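Local coordinates for replicase polyprotein 1a (Avian infectious bronchitis virus, PDB 3LD1) that is part of the coronavirus replicase polyprotein, here the non-structural protein 2 region, whose precise role in the infected cell is not settled, at residues Phe20-His25 / Asp84-Phe89; Ile311-Glu316 / His348-Cys353; Trp318-Gly323 / Cys327-Ser332. The protein carries 3 engineered substitutions. All blocks are in the same frame, centred on the assembly; numbering follows the deposited sequence.

Overall arrangement
Following the chain from its N terminus, contact 1 comes first: it closes a loop that leaves helix 13-20, runs through helix 30-46 and strands 50-54, 57-64 and 74-76, and returns on helix 82-89. A long, largely helical middle follows before contacts 2 and 3, on the opposite side of the chain's centre; the centres of contacts 1 and 2 lie about 63 Å apart. Contact 2 joins the loop 311-316 to the segment 348-353, and the hairpin of contact 3 is nested inside the stretch it closes. Their centres are about 9 Å apart, both reach the same C-terminal mixed sheet, and a probable hydrogen bond between Tyr328 OH and the Glu314 carbonyl links them.

Contact 1 (Phe20-His25 / Asp84-Phe89); sequences FFYTSH and DLEDIF
Tyr22 reaches across from the loop after helix 13-20 and pushes its ring against the last turn of helix 82-89, at Leu85, Glu86 and Phe89. CB starts the side chain toward the helix, and chi1 of -83° keeps the ring on that course, carrying it to the helix. Beyond CG, CD1 lies 3.8 Å from Phe89 CB, and CE1 is closer still to Phe89 CB, at 3.5 Å. Across the ring, CE2 packs 3.9 Å from Leu85 CD2, and both partners approach obliquely from the same side of the ring plane. At the tip, OH passes 3.5 Å from Glu86 CG, touching the aliphatic part of the glutamate, whose carboxylate is engaged by Arg96. The hydroxyl is hydrogen-bonded to Gly90 O, just past the helix. Tyrosine suits the place, with a broad apolar ring for the leucine and phenylalanine and a polar end for a backbone carbonyl.

The Phe89 ring turns its edge toward the Tyr22 face, with centroids 5.6 Å apart and planes at 50°. It also meets the ring of Phe59 and touches Leu19, while Leu85 rests on Ala18. The type I beta turn from Phe20 to Thr23 leads the chain out of helix 13-20 and places Tyr22 facing helix 82-89, and the whole is an aromatic, edge-to-face packing of a turn on a helix end in the N-terminal alpha/beta part of the fold.

Contact 2 (Ile311-Glu316 / His348-Cys353); sequences IPVESE and HDVHCC
Ile311 and Val313 meet Val350 and His348 where the loop between strands 302-308 and 316-322 packs on a turn interrupting strand 345-355, part of the C-terminal mixed beta sheet. Ile311 comes first. Its backbone O lies 3.5 Å from Val350 CG2, and its side chain gives a looser touch, CG1 to Val350 CG1 at 4.5 Å. Val313 then points inward and carries most of the remaining contact through a single methyl. With chi1 at 172°, CG1 is anti to the backbone N while CG2 sits beside that N, and it is CG2 that meets Val350 CG2 at 3.7 Å. Branched valines suit this spot, since one methyl of each can meet the other between the loop and the turn without needing a polar partner. Beyond them, Glu314 offers its carbonyl to Tyr328 OH, and the chain moves on toward strand 316-322, where Glu316 forms a salt bridge with Arg296.

Opposite, Asp349 is the centre of an inverse gamma turn, and Phe330 adds to the apolar cover of Val350. The imidazole of His348, hydrogen-bonded through NE2 to Thr291, crosses Val313 at about a right angle and sets CD2 3.8 Å from Val313 CG2.

Contact 3 (Trp318-Gly323 / Cys327-Ser332); sequences WSAILG and CYVFKS
Val329 sits at the apolar centre, on the sheet face it shares with Trp318, Ala320 and Cys327. Its CG1 lies 3.7 Å from Trp318 CB, while CG2 is 4.0 Å from Ala320 CB. Leu322 extends the patch, with CD1 4.1 Å from Cys327 CB. Alanine and cysteine are small enough for Leu322 and Val329 to pack over the same face. Farther out, chi1 of -50° in Trp318 puts the indole beside its own backbone N and across Val329 at about a right angle. The six-membered ring turns its edge to the backbone of the other strand, with CZ3 3.8 Å from Lys331 N. Indole suits this partly exposed border, being long enough to pass Val329 and also meeting Arg299 by a cation-pi contact.

The polar edge is the backbone of an antiparallel hairpin. Trp318 and Val329 are a hydrogen-bonded pair: Trp318 N gives a nearly straight bond of 2.8 Å to Val329 O, at 174°, and Val329 N returns one to Trp318 O. Ala320 and Cys327 form the next such pair. Ser319 and Tyr328, non-hydrogen-bonded between them, face the other side, where Tyr328 packs on Val293 and Leu341.

The hairpin is built into the mixed sheet on both flanks: strand 316-322 runs parallel to strand 291-298, and strand 325-332 pairs antiparallel with strand 335-342.

Contact 1 (Phe20-His25 / Asp84-Phe89)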
ATOM      1  N   PHE A  20     -11.496  -1.412  24.723  1.00 40.61           N
ATOM      2  CA  PHE A  20     -11.112  -2.326  23.638  1.00 42.20           C
ATOM      3  C   PHE A  20      -9.848  -3.197  23.920  1.00 42.76           C
ATOM      4  O   PHE A  20      -9.718  -4.334  23.457  1.00 42.63           O
ATOM      5  CB  PHE A  20     -10.912  -1.585  22.289  1.00 42.81           C
ATOM      6  CG  PHE A  20     -10.621  -2.542  21.108  1.00 42.95           C
ATOM      7  CD1 PHE A  20     -11.646  -3.335  20.569  1.00 40.34           C
ATOM      8  CD2 PHE A  20      -9.320  -2.662  20.586  1.00 40.21           C
ATOM      9  CE1 PHE A  20     -11.356  -4.217  19.490  1.00 46.10           C
ATOM     10  CE2 PHE A  20      -9.014  -3.500  19.496  1.00 38.94           C
ATOM     11  CZ  PHE A  20     -10.003  -4.308  18.955  1.00 42.67           C
ATOM     12  N   PHE A  21      -8.900  -2.667  24.671  1.00 43.26           N
ATOM     13  CA  PHE A  21      -7.681  -3.415  24.857  1.00 43.90           C
ATOM     14  C   PHE A  21      -7.771  -4.638  25.781  1.00 44.12           C
ATOM     15  O   PHE A  21      -6.737  -5.233  26.147  1.00 44.30           O
ATOM     16  CB  PHE A  21      -6.644  -2.450  25.353  1.00 44.64           C
ATOM     17  CG  PHE A  21      -6.114  -1.579  24.290  1.00 47.66           C
ATOM     18  CD1 PHE A  21      -6.232  -1.964  22.941  1.00 48.16           C
ATOM     19  CD2 PHE A  21      -5.413  -0.392  24.616  1.00 49.46           C
ATOM     20  CE1 PHE A  21      -5.703  -1.126  21.928  1.00 49.58           C
ATOM     21  CE2 PHE A  21      -4.898   0.459  23.603  1.00 44.36           C
ATOM     22  CZ  PHE A  21      -5.044   0.092  22.281  1.00 45.23           C
ATOM     23  N   TYR A  22      -8.989  -5.006  26.185  1.00 44.64           N
ATOM     24  CA  TYR A  22      -9.211  -6.268  26.895  1.00 44.52           C
ATOM     25  C   TYR A  22      -9.354  -7.405  25.921  1.00 45.45           C
ATOM     26  O   TYR A  22      -9.399  -8.555  26.348  1.00 45.59           O
ATOM     27  CB  TYR A  22     -10.480  -6.212  27.736  1.00 44.01           C
ATOM     28  CG  TYR A  22     -10.274  -5.576  29.066  1.00 43.05           C
ATOM     29  CD1 TYR A  22     -10.311  -6.366  30.255  1.00 43.72           C
ATOM     30  CD2 TYR A  22     -10.078  -4.169  29.179  1.00 40.03           C
ATOM     31  CE1 TYR A  22     -10.103  -5.746  31.563  1.00 42.62           C
ATOM     32  CE2 TYR A  22      -9.890  -3.562  30.457  1.00 42.72           C
ATOM     33  CZ  TYR A  22      -9.888  -4.395  31.626  1.00 42.26           C
ATOM     34  OH  TYR A  22      -9.694  -3.880  32.823  1.00 42.42           O
ATOM     35  N   THR A  23      -9.435  -7.081  24.621  1.00 46.77           N
ATOM     36  CA  THR A  23      -9.729  -8.044  23.562  1.00 47.49           C
ATOM     37  C   THR A  23      -8.752  -9.229  23.595  1.00 49.17           C
ATOM     38  O   THR A  23      -7.575  -9.079  24.023  1.00 48.21           O
ATOM     39  CB  THR A  23      -9.671  -7.402  22.169  1.00 47.19           C
ATOM     40  OG1 THR A  23     -10.215  -8.324  21.211  1.00 48.18           O
ATOM     41  CG2 THR A  23      -8.225  -7.058  21.799  1.00 46.16           C
ATOM     42  N   SER A  24      -9.272 -10.400  23.208  1.00 49.92           N
ATOM     43  CA  SER A  24      -8.491 -11.629  23.293  1.00 51.88           C
ATOM     44  C   SER A  24      -7.997 -11.858  21.879  1.00 52.33           C
ATOM     45  O   SER A  24      -7.085 -12.667  21.630  1.00 52.62           O
ATOM     46  CB  SER A  24      -9.334 -12.847  23.833  1.00 52.38           C
ATOM     47  OG  SER A  24     -10.646 -12.944  23.268  1.00 51.51           O
ATOM     48  N   HIS A  25      -8.586 -11.111  20.947  1.00 52.23           N
ATOM     49  CA  HIS A  25      -8.327 -11.355  19.572  1.00 52.53           C
ATOM     50  C   HIS A  25      -6.851 -11.318  19.318  1.00 53.23           C
ATOM     51  O   HIS A  25      -6.179 -10.468  19.881  1.00 53.44           O
ATOM     52  CB  HIS A  25      -9.039 -10.394  18.699  1.00 52.52           C
ATOM     53  CG  HIS A  25      -9.132 -10.869  17.294  1.00 55.43           C
ATOM     54  ND1 HIS A  25      -8.050 -10.854  16.434  1.00 56.87           N
ATOM     55  CD2 HIS A  25     -10.157 -11.433  16.614  1.00 56.21           C
ATOM     56  CE1 HIS A  25      -8.418 -11.350  15.270  1.00 57.02           C
ATOM     57  NE2 HIS A  25      -9.693 -11.699  15.351  1.00 56.54           N
ATOM     58  N   ASP A  84     -12.881   2.111  37.297  1.00 44.73           N
ATOM     59  CA  ASP A  84     -14.304   1.765  37.109  1.00 45.12           C
ATOM     60  C   ASP A  84     -14.492   0.573  36.182  1.00 44.99           C
ATOM     61  O   ASP A  84     -15.318  -0.320  36.392  1.00 45.47           O
ATOM     62  CB  ASP A  84     -15.069   3.005  36.664  1.00 43.99           C
ATOM     63  CG  ASP A  84     -14.918   4.176  37.688  1.00 48.20           C
ATOM     64  OD1 ASP A  84     -15.320   3.978  38.884  1.00 52.54           O
ATOM     65  OD2 ASP A  84     -14.365   5.253  37.345  1.00 43.63           O
ATOM     66  N   LEU A  85     -13.613   0.549  35.210  1.00 45.33           N
ATOM     67  CA  LEU A  85     -13.454  -0.489  34.261  1.00 45.63           C
ATOM     68  C   LEU A  85     -12.989  -1.769  34.890  1.00 46.23           C
ATOM     69  O   LEU A  85     -13.550  -2.831  34.598  1.00 46.28           O
ATOM     70  CB  LEU A  85     -12.395  -0.012  33.277  1.00 45.72           C
ATOM     71  CG  LEU A  85     -12.225  -0.693  31.952  1.00 44.76           C
ATOM     72  CD1 LEU A  85     -13.412  -0.499  31.111  1.00 49.38           C
ATOM     73  CD2 LEU A  85     -11.119   0.011  31.286  1.00 51.17           C
ATOM     74  N   GLU A  86     -11.978  -1.682  35.752  1.00 45.80           N
ATOM     75  CA  GLU A  86     -11.432  -2.894  36.329  1.00 47.01           C
ATOM     76  C   GLU A  86     -12.454  -3.508  37.259  1.00 47.79           C
ATOM     77  O   GLU A  86     -12.478  -4.730  37.440  1.00 49.35           O
ATOM     78  CB  GLU A  86     -10.112  -2.623  37.029  1.00 46.27           C
ATOM     79  CG  GLU A  86      -9.020  -2.481  36.010  1.00 47.01           C
ATOM     80  CD  GLU A  86      -7.683  -2.124  36.561  1.00 46.98           C
ATOM     81  OE1 GLU A  86      -7.552  -2.049  37.778  1.00 48.59           O
ATOM     82  OE2 GLU A  86      -6.737  -1.933  35.771  1.00 49.44           O
ATOM     83  N   ASP A  87     -13.336  -2.686  37.813  1.00 47.99           N
ATOM     84  CA  ASP A  87     -14.411  -3.198  38.710  1.00 48.46           C
ATOM     85  C   ASP A  87     -15.368  -4.083  37.989  1.00 49.39           C
ATOM     86  O   ASP A  87     -15.958  -4.979  38.579  1.00 51.26           O
ATOM     87  CB  ASP A  87     -15.207  -2.068  39.351  1.00 46.14           C
ATOM     88  CG  ASP A  87     -14.396  -1.314  40.385  1.00 45.45           C
ATOM     89  OD1 ASP A  87     -13.334  -1.859  40.866  1.00 35.89           O
ATOM     90  OD2 ASP A  87     -14.819  -0.174  40.697  1.00 44.98           O
ATOM     91  N   ILE A  88     -15.518  -3.836  36.700  1.00 49.82           N
ATOM     92  CA  ILE A  88     -16.417  -4.598  35.909  1.00 48.80           C
ATOM     93  C   ILE A  88     -15.678  -5.721  35.231  1.00 49.80           C
ATOM     94  O   ILE A  88     -16.161  -6.851  35.281  1.00 51.63           O
ATOM     95  CB  ILE A  88     -17.000  -3.744  34.826  1.00 50.11           C
ATOM     96  CG1 ILE A  88     -17.958  -2.656  35.380  1.00 45.80           C
ATOM     97  CG2 ILE A  88     -17.574  -4.635  33.736  1.00 49.19           C
ATOM     98  CD1 ILE A  88     -18.258  -1.640  34.355  1.00 44.06           C
ATOM     99  N   PHE A  89     -14.505  -5.471  34.616  1.00 49.42           N
ATOM    100  CA  PHE A  89     -13.903  -6.492  33.708  1.00 47.56           C
ATOM    101  C   PHE A  89     -12.792  -7.325  34.313  1.00 47.86           C
ATOM    102  O   PHE A  89     -12.489  -8.441  33.834  1.00 49.07           O
ATOM    103  CB  PHE A  89     -13.461  -5.895  32.369  1.00 47.66           C
ATOM    104  CG  PHE A  89     -14.601  -5.385  31.512  1.00 44.80           C
ATOM    105  CD1 PHE A  89     -15.100  -4.114  31.684  1.00 43.98           C
ATOM    106  CD2 PHE A  89     -15.153  -6.170  30.525  1.00 46.93           C
ATOM    107  CE1 PHE A  89     -16.163  -3.617  30.933  1.00 46.25           C
ATOM    108  CE2 PHE A  89     -16.231  -5.689  29.732  1.00 47.52           C
ATOM    109  CZ  PHE A  89     -16.739  -4.426  29.932  1.00 47.69           C
TER

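Contact 2 (Ile311-Glu316 / His348-Cys353)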
ATOM      1  N   ILE A 311      -4.738  -2.393 -31.499  1.00 64.07           N
ATOM      2  CA  ILE A 311      -5.469  -3.591 -31.891  1.00 61.97           C
ATOM      3  C   ILE A 311      -4.831  -4.781 -31.208  1.00 60.65           C
ATOM      4  O   ILE A 311      -3.654  -4.718 -30.795  1.00 60.48           O
ATOM      5  CB  ILE A 311      -5.543  -3.833 -33.461  1.00 61.85           C
ATOM      6  CG1 ILE A 311      -4.180  -4.085 -34.068  1.00 60.84           C
ATOM      7  CG2 ILE A 311      -6.253  -2.714 -34.209  1.00 61.92           C
ATOM      8  CD1 ILE A 311      -3.983  -5.499 -34.249  1.00 62.27           C
ATOM      9  N   PRO A 312      -5.610  -5.859 -31.083  1.00 59.07           N
ATOM     10  CA  PRO A 312      -5.157  -7.138 -30.590  1.00 58.30           C
ATOM     11  C   PRO A 312      -3.833  -7.617 -31.199  1.00 57.44           C
ATOM     12  O   PRO A 312      -3.627  -7.605 -32.434  1.00 56.96           O
ATOM     13  CB  PRO A 312      -6.307  -8.075 -30.974  1.00 58.31           C
ATOM     14  CG  PRO A 312      -7.534  -7.207 -30.818  1.00 58.41           C
ATOM     15  CD  PRO A 312      -7.062  -5.868 -31.366  1.00 59.57           C
ATOM     16  N   VAL A 313      -2.935  -7.999 -30.304  1.00 55.09           N
ATOM     17  CA  VAL A 313      -1.804  -8.727 -30.710  1.00 53.25           C
ATOM     18  C   VAL A 313      -2.203 -10.156 -31.156  1.00 53.65           C
ATOM     19  O   VAL A 313      -2.809 -10.879 -30.397  1.00 55.01           O
ATOM     20  CB  VAL A 313      -0.787  -8.769 -29.577  1.00 53.00           C
ATOM     21  CG1 VAL A 313       0.366  -9.730 -29.937  1.00 49.10           C
ATOM     22  CG2 VAL A 313      -0.276  -7.339 -29.287  1.00 50.49           C
ATOM     23  N   GLU A 314      -1.843 -10.561 -32.373  1.00 51.87           N
ATOM     24  CA  GLU A 314      -2.098 -11.894 -32.826  1.00 50.86           C
ATOM     25  C   GLU A 314      -1.133 -12.827 -32.122  1.00 50.50           C
ATOM     26  O   GLU A 314       0.047 -12.482 -31.918  1.00 50.20           O
ATOM     27  CB  GLU A 314      -1.945 -11.963 -34.352  1.00 50.74           C
ATOM     28  CG  GLU A 314      -3.040 -11.198 -35.122  1.00 53.43           C
ATOM     29  CD  GLU A 314      -4.499 -11.615 -34.656  1.00 59.99           C
ATOM     30  OE1 GLU A 314      -4.853 -12.818 -34.789  1.00 60.54           O
ATOM     31  OE2 GLU A 314      -5.266 -10.763 -34.113  1.00 58.45           O
ATOM     32  N   SER A 315      -1.633 -14.014 -31.779  1.00 49.36           N
ATOM     33  CA  SER A 315      -0.882 -15.004 -30.996  1.00 48.60           C
ATOM     34  C   SER A 315       0.161 -15.832 -31.789  1.00 48.37           C
ATOM     35  O   SER A 315       0.956 -16.588 -31.171  1.00 48.36           O
ATOM     36  CB  SER A 315      -1.845 -15.929 -30.256  1.00 48.77           C
ATOM     37  OG  SER A 315      -2.460 -16.818 -31.172  1.00 48.44           O
ATOM     38  N   GLU A 316       0.186 -15.677 -33.129  1.00 46.48           N
ATOM     39  CA  GLU A 316       1.259 -16.271 -33.938  1.00 46.29           C
ATOM     40  C   GLU A 316       1.767 -15.250 -34.884  1.00 44.16           C
ATOM     41  O   GLU A 316       0.970 -14.516 -35.500  1.00 43.28           O
ATOM     42  CB  GLU A 316       0.768 -17.445 -34.800  1.00 48.39           C
ATOM     43  CG  GLU A 316       0.241 -18.643 -34.005  1.00 52.87           C
ATOM     44  CD  GLU A 316       0.304 -19.917 -34.795  1.00 60.28           C
ATOM     45  OE1 GLU A 316       0.972 -19.988 -35.860  1.00 64.49           O
ATOM     46  OE2 GLU A 316      -0.306 -20.879 -34.326  1.00 63.26           O
ATOM     47  N   HIS A 348       1.708  -4.840 -25.507  1.00 41.71           N
ATOM     48  CA  HIS A 348       0.693  -4.305 -26.408  1.00 42.94           C
ATOM     49  C   HIS A 348       1.020  -2.913 -27.051  1.00 44.18           C
ATOM     50  O   HIS A 348       0.091  -2.203 -27.470  1.00 45.23           O
ATOM     51  CB  HIS A 348      -0.675  -4.286 -25.739  1.00 43.13           C
ATOM     52  CG  HIS A 348      -1.088  -5.595 -25.160  1.00 42.76           C
ATOM     53  ND1 HIS A 348      -1.863  -5.685 -24.027  1.00 45.61           N
ATOM     54  CD2 HIS A 348      -0.866  -6.863 -25.562  1.00 41.70           C
ATOM     55  CE1 HIS A 348      -2.107  -6.955 -23.755  1.00 42.77           C
ATOM     56  NE2 HIS A 348      -1.486  -7.691 -24.657  1.00 43.79           N
ATOM     57  N   ASP A 349       2.293  -2.513 -27.162  1.00 42.87           N
ATOM     58  CA  ASP A 349       2.539  -1.251 -27.827  1.00 43.66           C
ATOM     59  C   ASP A 349       2.574  -1.320 -29.346  1.00 44.22           C
ATOM     60  O   ASP A 349       3.616  -1.074 -29.973  1.00 44.99           O
ATOM     61  CB  ASP A 349       3.746  -0.577 -27.259  1.00 43.63           C
ATOM     62  CG  ASP A 349       3.637  -0.447 -25.773  1.00 46.25           C
ATOM     63  OD1 ASP A 349       3.751  -1.487 -25.123  1.00 48.88           O
ATOM     64  OD2 ASP A 349       3.388   0.662 -25.250  1.00 49.98           O
ATOM     65  N   VAL A 350       1.415  -1.621 -29.932  1.00 43.42           N
ATOM     66  CA  VAL A 350       1.375  -2.016 -31.304  1.00 43.41           C
ATOM     67  C   VAL A 350       1.661  -0.847 -32.252  1.00 44.09           C
ATOM     68  O   VAL A 350       1.015   0.171 -32.164  1.00 43.61           O
ATOM     69  CB  VAL A 350       0.040  -2.708 -31.653  1.00 43.48           C
ATOM     70  CG1 VAL A 350       0.088  -3.198 -33.117  1.00 43.28           C
ATOM     71  CG2 VAL A 350      -0.204  -3.900 -30.766  1.00 42.01           C
ATOM     72  N   HIS A 351       2.647  -1.009 -33.145  1.00 45.13           N
ATOM     73  CA  HIS A 351       2.883  -0.051 -34.231  1.00 45.63           C
ATOM     74  C   HIS A 351       2.567  -0.620 -35.641  1.00 46.75           C
ATOM     75  O   HIS A 351       2.723  -1.814 -35.888  1.00 46.93           O
ATOM     76  CB  HIS A 351       4.316   0.475 -34.148  1.00 45.48           C
ATOM     77  CG  HIS A 351       4.595   1.324 -32.928  1.00 45.66           C
ATOM     78  ND1 HIS A 351       4.480   0.845 -31.643  1.00 46.93           N
ATOM     79  CD2 HIS A 351       5.006   2.619 -32.805  1.00 45.48           C
ATOM     80  CE1 HIS A 351       4.789   1.810 -30.781  1.00 46.56           C
ATOM     81  NE2 HIS A 351       5.082   2.907 -31.458  1.00 41.24           N
ATOM     82  N   CYS A 352       2.147   0.231 -36.579  1.00 47.92           N
ATOM     83  CA  CYS A 352       1.904  -0.215 -37.934  1.00 48.77           C
ATOM     84  C   CYS A 352       3.186  -0.460 -38.662  1.00 49.92           C
ATOM     85  O   CYS A 352       4.197   0.241 -38.423  1.00 48.84           O
ATOM     86  CB  CYS A 352       1.175   0.842 -38.714  1.00 48.91           C
ATOM     87  SG  CYS A 352      -0.355   1.340 -37.975  1.00 53.32           S
ATOM     88  N   CYS A 353       3.099  -1.425 -39.588  1.00 51.04           N
ATOM     89  CA  CYS A 353       4.155  -1.724 -40.576  1.00 53.06           C
ATOM     90  C   CYS A 353       3.714  -1.682 -42.085  1.00 55.57           C
ATOM     91  O   CYS A 353       2.532  -1.872 -42.424  1.00 55.38           O
ATOM     92  CB  CYS A 353       4.738  -3.130 -40.265  1.00 53.43           C
ATOM     93  SG  CYS A 353       5.752  -3.233 -38.702  1.00 47.16           S
TER

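Contact 3 (Trp318-Gly323 / Cys327-Ser332)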
ATOM      1  N   TRP A 318       5.987 -13.556 -36.309  1.00 38.53           N
ATOM      2  CA  TRP A 318       7.452 -13.666 -36.546  1.00 39.14           C
ATOM      3  C   TRP A 318       8.213 -12.634 -35.655  1.00 39.10           C
ATOM      4  O   TRP A 318       7.614 -11.739 -35.036  1.00 39.23           O
ATOM      5  CB  TRP A 318       7.758 -13.410 -38.039  1.00 38.98           C
ATOM      6  CG  TRP A 318       6.892 -14.218 -38.955  1.00 41.61           C
ATOM      7  CD1 TRP A 318       7.224 -15.434 -39.568  1.00 41.81           C
ATOM      8  CD2 TRP A 318       5.522 -13.935 -39.357  1.00 41.53           C
ATOM      9  NE1 TRP A 318       6.141 -15.887 -40.303  1.00 43.90           N
ATOM     10  CE2 TRP A 318       5.097 -15.001 -40.193  1.00 43.47           C
ATOM     11  CE3 TRP A 318       4.632 -12.897 -39.099  1.00 41.85           C
ATOM     12  CZ2 TRP A 318       3.814 -15.047 -40.772  1.00 45.14           C
ATOM     13  CZ3 TRP A 318       3.324 -12.958 -39.665  1.00 45.19           C
ATOM     14  CH2 TRP A 318       2.940 -14.032 -40.499  1.00 41.70           C
ATOM     15  N   SER A 319       9.535 -12.728 -35.660  1.00 38.19           N
ATOM     16  CA  SER A 319      10.384 -11.696 -35.161  1.00 37.83           C
ATOM     17  C   SER A 319      10.910 -10.989 -36.353  1.00 37.53           C
ATOM     18  O   SER A 319      10.952 -11.579 -37.422  1.00 38.37           O
ATOM     19  CB  SER A 319      11.523 -12.285 -34.335  1.00 36.53           C
ATOM     20  OG  SER A 319      12.204 -13.281 -35.034  1.00 41.74           O
ATOM     21  N   ALA A 320      11.240  -9.711 -36.191  1.00 37.52           N
ATOM     22  CA  ALA A 320      11.850  -8.879 -37.211  1.00 36.99           C
ATOM     23  C   ALA A 320      12.721  -7.880 -36.469  1.00 37.98           C
ATOM     24  O   ALA A 320      12.369  -7.423 -35.375  1.00 37.46           O
ATOM     25  CB  ALA A 320      10.742  -8.135 -38.029  1.00 37.34           C
ATOM     26  N   ILE A 321      13.890  -7.576 -37.000  1.00 37.94           N
ATOM     27  CA  ILE A 321      14.685  -6.577 -36.326  1.00 39.04           C
ATOM     28  C   ILE A 321      14.370  -5.189 -36.847  1.00 38.92           C
ATOM     29  O   ILE A 321      14.770  -4.866 -37.926  1.00 39.37           O
ATOM     30  CB  ILE A 321      16.170  -6.856 -36.479  1.00 38.98           C
ATOM     31  CG1 ILE A 321      16.496  -8.109 -35.656  1.00 40.43           C
ATOM     32  CG2 ILE A 321      16.941  -5.626 -36.027  1.00 36.90           C
ATOM     33  CD1 ILE A 321      17.725  -8.767 -36.085  1.00 38.47           C
ATOM     34  N   LEU A 322      13.690  -4.380 -36.048  1.00 38.79           N
ATOM     35  CA  LEU A 322      13.256  -3.031 -36.459  1.00 38.69           C
ATOM     36  C   LEU A 322      13.925  -1.956 -35.639  1.00 38.71           C
ATOM     37  O   LEU A 322      14.140  -2.121 -34.407  1.00 38.85           O
ATOM     38  CB  LEU A 322      11.741  -2.921 -36.361  1.00 38.43           C
ATOM     39  CG  LEU A 322      10.984  -4.112 -37.023  1.00 39.65           C
ATOM     40  CD1 LEU A 322       9.492  -4.044 -36.690  1.00 40.96           C
ATOM     41  CD2 LEU A 322      11.125  -4.075 -38.517  1.00 32.27           C
ATOM     42  N   GLY A 323      14.340  -0.878 -36.307  1.00 38.64           N
ATOM     43  CA  GLY A 323      15.104   0.156 -35.616  1.00 38.52           C
ATOM     44  C   GLY A 323      16.148  -0.467 -34.692  1.00 38.99           C
ATOM     45  O   GLY A 323      16.346  -0.014 -33.599  1.00 40.35           O
ATOM     46  N   CYS A 327      11.918  -7.276 -32.553  1.00 41.58           N
ATOM     47  CA  CYS A 327      10.523  -7.073 -32.276  1.00 40.67           C
ATOM     48  C   CYS A 327       9.713  -8.290 -32.706  1.00 40.26           C
ATOM     49  O   CYS A 327      10.227  -9.212 -33.325  1.00 40.37           O
ATOM     50  CB  CYS A 327      10.013  -5.840 -32.999  1.00 41.16           C
ATOM     51  SG  CYS A 327      10.710  -4.277 -32.545  1.00 41.27           S
ATOM     52  N   TYR A 328       8.450  -8.294 -32.325  1.00 39.79           N
ATOM     53  CA  TYR A 328       7.473  -9.254 -32.760  1.00 38.92           C
ATOM     54  C   TYR A 328       6.683  -8.540 -33.807  1.00 40.37           C
ATOM     55  O   TYR A 328       6.357  -7.339 -33.683  1.00 40.07           O
ATOM     56  CB  TYR A 328       6.518  -9.529 -31.641  1.00 37.86           C
ATOM     57  CG  TYR A 328       5.409 -10.509 -31.972  1.00 39.26           C
ATOM     58  CD1 TYR A 328       5.686 -11.882 -32.115  1.00 33.84           C
ATOM     59  CD2 TYR A 328       4.062 -10.064 -32.122  1.00 36.21           C
ATOM     60  CE1 TYR A 328       4.668 -12.769 -32.412  1.00 40.89           C
ATOM     61  CE2 TYR A 328       3.039 -10.951 -32.409  1.00 34.67           C
ATOM     62  CZ  TYR A 328       3.340 -12.307 -32.554  1.00 39.18           C
ATOM     63  OH  TYR A 328       2.341 -13.228 -32.809  1.00 38.22           O
ATOM     64  N   VAL A 329       6.302  -9.313 -34.811  1.00 41.82           N
ATOM     65  CA  VAL A 329       5.714  -8.780 -35.992  1.00 43.68           C
ATOM     66  C   VAL A 329       4.578  -9.781 -36.333  1.00 45.82           C
ATOM     67  O   VAL A 329       4.751 -11.009 -36.269  1.00 45.60           O
ATOM     68  CB  VAL A 329       6.895  -8.600 -36.998  1.00 43.91           C
ATOM     69  CG1 VAL A 329       7.089  -9.747 -37.980  1.00 41.77           C
ATOM     70  CG2 VAL A 329       6.883  -7.338 -37.605  1.00 45.03           C
ATOM     71  N   PHE A 330       3.397  -9.259 -36.639  1.00 47.48           N
ATOM     72  CA  PHE A 330       2.290 -10.088 -37.008  1.00 48.52           C
ATOM     73  C   PHE A 330       1.472  -9.464 -38.130  1.00 51.02           C
ATOM     74  O   PHE A 330       1.518  -8.275 -38.312  1.00 52.33           O
ATOM     75  CB  PHE A 330       1.414 -10.375 -35.788  1.00 47.95           C
ATOM     76  CG  PHE A 330       0.757  -9.175 -35.167  1.00 43.50           C
ATOM     77  CD1 PHE A 330       1.422  -8.418 -34.226  1.00 44.61           C
ATOM     78  CD2 PHE A 330      -0.572  -8.876 -35.445  1.00 43.71           C
ATOM     79  CE1 PHE A 330       0.785  -7.348 -33.578  1.00 44.32           C
ATOM     80  CE2 PHE A 330      -1.251  -7.805 -34.811  1.00 41.74           C
ATOM     81  CZ  PHE A 330      -0.561  -7.037 -33.891  1.00 45.03           C
ATOM     82  N   LYS A 331       0.713 -10.303 -38.849  1.00 53.86           N
ATOM     83  CA  LYS A 331      -0.197  -9.947 -39.951  1.00 54.29           C
ATOM     84  C   LYS A 331      -1.685  -9.986 -39.495  1.00 55.57           C
ATOM     85  O   LYS A 331      -2.110 -10.865 -38.763  1.00 54.88           O
ATOM     86  CB  LYS A 331       0.030 -10.944 -41.095  1.00 54.85           C
ATOM     87  CG  LYS A 331      -0.314 -10.457 -42.513  1.00 54.20           C
ATOM     88  CD  LYS A 331      -0.284 -11.586 -43.586  1.00 54.11           C
ATOM     89  CE  LYS A 331      -0.774 -11.018 -44.991  1.00 56.05           C
ATOM     90  NZ  LYS A 331      -1.005 -12.046 -46.052  1.00 54.48           N
ATOM     91  N   SER A 332      -2.470  -9.013 -39.927  1.00 57.81           N
ATOM     92  CA  SER A 332      -3.838  -8.839 -39.463  1.00 60.08           C
ATOM     93  C   SER A 332      -4.711  -8.411 -40.646  1.00 61.43           C
ATOM     94  O   SER A 332      -4.762  -7.208 -40.991  1.00 61.58           O
ATOM     95  CB  SER A 332      -3.877  -7.779 -38.374  1.00 59.89           C
ATOM     96  OG  SER A 332      -4.883  -8.097 -37.456  1.00 60.16           O
TER